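Local coordinates for protein xylulose kinase (Bifidobacterium adolescentis ATCC 15703, PDB 3I8B) that probably phosphorylates D-xylulose to D-xylulose 5-phosphate at the expense of ATP, as a member of the FGGY family of carbohydrate kinases, at residues N210-L221 with Q231-V242. Sequence-based numbering, arbitrary orientation.
With MG (magnesium ion), chain B.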
loop_
_atom_site.group_PDB
_atom_site.type_symbol
_atom_site.label_atom_id
_atom_site.label_comp_id
_atom_site.label_asym_id
_atom_site.label_seq_id
_atom_site.Cartn_x
_atom_site.Cartn_y
_atom_site.Cartn_z
ATOM N N ASN A 210 11.030 14.467 6.481
ATOM C CA ASN A 210 12.073 13.445 6.386
ATOM C C ASN A 210 12.700 13.118 7.747
ATOM O O ASN A 210 13.922 13.082 7.892
ATOM C CB ASN A 210 13.151 13.841 5.368
ATOM C CG ASN A 210 14.080 12.689 5.027
ATOM O OD1 ASN A 210 13.660 11.533 4.969
ATOM N ND2 ASN A 210 15.352 12.999 4.799
ATOM N N GLU A 211 11.848 12.878 8.741
ATOM C CA GLU A 211 12.311 12.561 10.086
ATOM C C GLU A 211 11.709 11.275 10.611
ATOM O O GLU A 211 10.473 11.101 10.617
ATOM C CB GLU A 211 11.924 13.679 11.069
ATOM C CG GLU A 211 12.278 15.087 10.625
ATOM C CD GLU A 211 13.700 15.475 10.984
ATOM O OE1 GLU A 211 13.920 16.659 11.333
ATOM O OE2 GLU A 211 14.594 14.601 10.924
ATOM N N TYR A 212 12.573 10.394 11.099
ATOM C CA TYR A 212 12.112 9.317 11.974
ATOM C C TYR A 212 11.738 9.886 13.339
ATOM O O TYR A 212 12.454 10.733 13.886
ATOM C CB TYR A 212 13.200 8.263 12.157
ATOM C CG TYR A 212 13.344 7.311 10.989
ATOM C CD1 TYR A 212 12.283 6.533 10.571
ATOM C CD2 TYR A 212 14.557 7.174 10.327
ATOM C CE1 TYR A 212 12.417 5.652 9.503
ATOM C CE2 TYR A 212 14.698 6.292 9.261
ATOM C CZ TYR A 212 13.628 5.539 8.857
ATOM O OH TYR A 212 13.776 4.651 7.803
ATOM N N ARG A 213 10.607 9.427 13.870
ATOM C CA ARG A 213 10.120 9.829 15.180
ATOM C C ARG A 213 10.497 8.745 16.193
ATOM O O ARG A 213 9.698 7.870 16.521
ATOM C CB ARG A 213 8.602 10.023 15.125
ATOM C CG ARG A 213 8.178 11.254 14.338
ATOM C CD ARG A 213 8.511 12.541 15.111
ATOM N NE ARG A 213 7.904 12.537 16.449
ATOM C CZ ARG A 213 6.713 13.061 16.740
ATOM N NH1 ARG A 213 5.990 13.666 15.804
ATOM N NH2 ARG A 213 6.253 13.001 17.976
ATOM N N ARG A 214 11.732 8.803 16.669
ATOM C CA ARG A 214 12.242 7.794 17.580
ATOM C C ARG A 214 11.539 7.841 18.931
ATOM O O ARG A 214 11.557 6.868 19.672
ATOM C CB ARG A 214 13.762 7.930 17.728
ATOM C CG ARG A 214 14.524 7.483 16.470
ATOM C CD ARG A 214 16.006 7.860 16.529
ATOM N NE ARG A 214 16.690 7.496 15.287
ATOM C CZ ARG A 214 17.216 6.295 15.050
ATOM N NH1 ARG A 214 17.143 5.330 15.969
ATOM N NH2 ARG A 214 17.795 6.048 13.885
ATOM N N ASP A 215 10.920 8.979 19.242
ATOM C CA ASP A 215 10.109 9.098 20.456
ATOM C C ASP A 215 8.849 8.220 20.419
ATOM O O ASP A 215 8.375 7.755 21.458
ATOM C CB ASP A 215 9.722 10.564 20.720
ATOM C CG ASP A 215 8.969 11.196 19.554
ATOM O OD1 ASP A 215 9.418 11.064 18.391
ATOM O OD2 ASP A 215 7.932 11.849 19.803
ATOM N N LEU A 216 8.292 8.015 19.230
ATOM C CA LEU A 216 7.107 7.179 19.093
ATOM C C LEU A 216 7.506 5.711 19.231
ATOM O O LEU A 216 6.707 4.880 19.667
ATOM C CB LEU A 216 6.381 7.449 17.770
ATOM C CG LEU A 216 5.931 8.906 17.636
ATOM C CD1 LEU A 216 5.365 9.190 16.246
ATOM C CD2 LEU A 216 4.912 9.243 18.708
ATOM N N ILE A 217 8.744 5.397 18.871
ATOM C CA ILE A 217 9.270 4.051 19.101
ATOM C C ILE A 217 9.505 3.828 20.607
ATOM O O ILE A 217 9.017 2.856 21.170
ATOM C CB ILE A 217 10.566 3.779 18.299
ATOM C CG1 ILE A 217 10.275 3.819 16.787
ATOM C CG2 ILE A 217 11.157 2.441 18.704
ATOM C CD1 ILE A 217 11.528 3.761 15.893
ATOM N N ALA A 218 10.227 4.743 21.250
ATOM C CA ALA A 218 10.399 4.695 22.703
ATOM C C ALA A 218 9.052 4.495 23.385
ATOM O O ALA A 218 8.933 3.761 24.366
ATOM C CB ALA A 218 11.067 5.987 23.222
HETATM N N MSE A 219 8.033 5.159 22.859
HETATM C CA MSE A 219 6.712 5.129 23.477
HETATM C C MSE A 219 6.192 3.706 23.620
HETATM O O MSE A 219 5.542 3.375 24.618
HETATM C CB MSE A 219 5.733 5.985 22.677
HETATM C CG MSE A 219 4.264 5.682 22.931
HETATM SE SE MSE A 219 3.113 6.830 21.814
HETATM C CE MSE A 219 3.613 8.591 22.519
ATOM N N VAL A 220 6.473 2.859 22.629
ATOM C CA VAL A 220 5.993 1.473 22.686
ATOM C C VAL A 220 6.958 0.514 23.383
ATOM O O VAL A 220 6.547 -0.550 23.845
ATOM C CB VAL A 220 5.589 0.927 21.290
ATOM C CG1 VAL A 220 4.680 1.928 20.585
ATOM C CG2 VAL A 220 6.828 0.602 20.435
ATOM N N LEU A 221 8.235 0.892 23.454
ATOM C CA LEU A 221 9.246 0.093 24.148
ATOM C C LEU A 221 9.126 0.226 25.670
ATOM O O LEU A 221 9.612 -0.620 26.426
ATOM C CB LEU A 221 10.655 0.511 23.714
ATOM C CG LEU A 221 11.033 0.177 22.264
ATOM C CD1 LEU A 221 12.445 0.649 21.911
ATOM C CD2 LEU A 221 10.861 -1.332 21.964
ATOM N N GLN A 231 13.916 5.072 25.909
ATOM C CA GLN A 231 14.496 6.209 25.202
ATOM C C GLN A 231 15.896 5.872 24.643
ATOM O O GLN A 231 16.206 6.167 23.493
ATOM C CB GLN A 231 14.557 7.429 26.141
ATOM C CG GLN A 231 15.263 8.666 25.569
ATOM C CD GLN A 231 15.233 9.872 26.533
ATOM O OE1 GLN A 231 14.599 10.894 26.246
ATOM N NE2 GLN A 231 15.901 9.741 27.687
ATOM N N SER A 232 16.731 5.251 25.466
ATOM C CA SER A 232 18.073 4.880 25.055
ATOM C C SER A 232 18.036 3.869 23.902
ATOM O O SER A 232 18.777 3.989 22.927
ATOM C CB SER A 232 18.849 4.298 26.235
ATOM O OG SER A 232 18.872 5.190 27.334
ATOM N N HIS A 233 17.183 2.867 24.039
ATOM C CA HIS A 233 17.032 1.830 23.023
ATOM C C HIS A 233 16.624 2.465 21.690
ATOM O O HIS A 233 17.239 2.215 20.662
ATOM C CB HIS A 233 15.968 0.824 23.476
ATOM C CG HIS A 233 16.033 -0.503 22.782
ATOM N ND1 HIS A 233 16.836 -0.743 21.682
ATOM C CD2 HIS A 233 15.374 -1.660 23.018
ATOM C CE1 HIS A 233 16.673 -1.988 21.279
ATOM N NE2 HIS A 233 15.792 -2.572 22.079
ATOM N N ALA A 234 15.587 3.297 21.710
ATOM C CA ALA A 234 15.050 3.867 20.478
ATOM C C ALA A 234 16.071 4.747 19.758
ATOM O O ALA A 234 16.060 4.836 18.531
ATOM C CB ALA A 234 13.743 4.637 20.750
ATOM N N GLU A 235 16.961 5.375 20.523
ATOM C CA GLU A 235 18.079 6.114 19.951
ATOM C C GLU A 235 19.111 5.187 19.350
ATOM O O GLU A 235 19.697 5.499 18.320
ATOM C CB GLU A 235 18.772 6.999 20.999
ATOM C CG GLU A 235 17.971 8.242 21.364
ATOM C CD GLU A 235 17.511 9.021 20.133
ATOM O OE1 GLU A 235 18.366 9.410 19.307
ATOM O OE2 GLU A 235 16.290 9.246 19.991
ATOM N N ALA A 236 19.357 4.057 19.999
ATOM C CA ALA A 236 20.423 3.161 19.556
ATOM C C ALA A 236 20.036 2.325 18.316
ATOM O O ALA A 236 20.900 1.858 17.597
ATOM C CB ALA A 236 20.850 2.249 20.699
ATOM N N ILE A 237 18.743 2.148 18.080
ATOM C CA ILE A 237 18.255 1.268 17.006
ATOM C C ILE A 237 18.620 1.785 15.609
ATOM O O ILE A 237 18.486 2.979 15.331
ATOM C CB ILE A 237 16.719 1.059 17.122
ATOM C CG1 ILE A 237 16.413 0.078 18.258
ATOM C CG2 ILE A 237 16.120 0.547 15.795
ATOM C CD1 ILE A 237 14.954 0.124 18.727
ATOM N N VAL A 238 19.106 0.896 14.743
ATOM C CA VAL A 238 19.438 1.295 13.380
ATOM C C VAL A 238 18.152 1.235 12.559
ATOM O O VAL A 238 17.453 0.235 12.605
ATOM C CB VAL A 238 20.519 0.383 12.738
ATOM C CG1 VAL A 238 20.701 0.737 11.259
ATOM C CG2 VAL A 238 21.846 0.509 13.484
ATOM N N LEU A 239 17.834 2.327 11.866
ATOM C CA LEU A 239 16.669 2.431 10.993
ATOM C C LEU A 239 17.205 2.662 9.580
ATOM O O LEU A 239 18.252 3.274 9.422
ATOM C CB LEU A 239 15.764 3.602 11.418
ATOM C CG LEU A 239 15.200 3.570 12.852
ATOM C CD1 LEU A 239 14.360 4.829 13.172
ATOM C CD2 LEU A 239 14.410 2.300 13.110
ATOM N N PRO A 240 16.518 2.147 8.551
ATOM C CA PRO A 240 17.117 2.336 7.217
ATOM C C PRO A 240 17.196 3.803 6.769
ATOM O O PRO A 240 16.260 4.575 6.989
ATOM C CB PRO A 240 16.201 1.520 6.288
ATOM C CG PRO A 240 15.504 0.528 7.214
ATOM C CD PRO A 240 15.353 1.244 8.528
ATOM N N THR A 241 18.321 4.161 6.148
ATOM C CA THR A 241 18.505 5.467 5.532
ATOM C C THR A 241 17.477 5.647 4.447
ATOM O O THR A 241 17.396 4.839 3.519
ATOM C CB THR A 241 19.881 5.579 4.846
ATOM O OG1 THR A 241 20.898 5.252 5.786
ATOM C CG2 THR A 241 20.112 6.993 4.351
ATOM N N VAL A 242 16.719 6.725 4.548
ATOM C CA VAL A 242 15.656 6.992 3.600
ATOM C C VAL A 242 16.235 7.678 2.360
ATOM O O VAL A 242 16.715 8.811 2.423
ATOM C CB VAL A 242 14.538 7.827 4.246
ATOM C CG1 VAL A 242 13.420 8.104 3.224
ATOM C CG2 VAL A 242 13.984 7.087 5.462
HETATM MG MG MG B . 21.922 3.038 6.307
HETATM O O HOH W 1 17.207 10.607 4.208
HETATM O O HOH W 2 19.634 4.685 12.124
HETATM O O HOH W 3 20.759 2.590 8.259
#
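In a helical hairpin of the FGGY N-terminal domain, R214 of one arm bonds to two backbone carbonyls at the C-terminal end of the returning helix 227-236 and in the extended chain that follows. Its side chain runs extended from CG to NE, and NH1 donates to both A234 O (2.8 Å) and I237 O, the latter nearly straight at 170°; both carbonyls lie close to the guanidinium plane. Over one face of that group sits L239 CD1, 3.7 Å from CZ, while a water links NH2, weakly, to L239 N. A leucine in place of R214 would probably leave the carbonyls of A234 and I237 without this shared donor. The same L239 methyl makes a CH-pi contact over the Y212 ring, 3.7 Å from its centroid. With CG anti to the carbonyl carbon (chi1 -78°), the Y212 ring lies against L239, and its OH donates in the carbonyl plane to a lone pair of P240 O at 2.6 Å and meets V242 CG2. Between the helices, where the axes of segments 214-221 and 231-236 approach to 8.2 Å at 133°, A234 is a knob among R214, I217, A218 and L221. Next to P240, T241 OG1 binds the magnesium ion at 2.5 Å together with the carbonyl oxygens of E190 and L192. V220 and L216 turn to helix 143-153, while strand 241-243 pairs in parallel with strand 193-195.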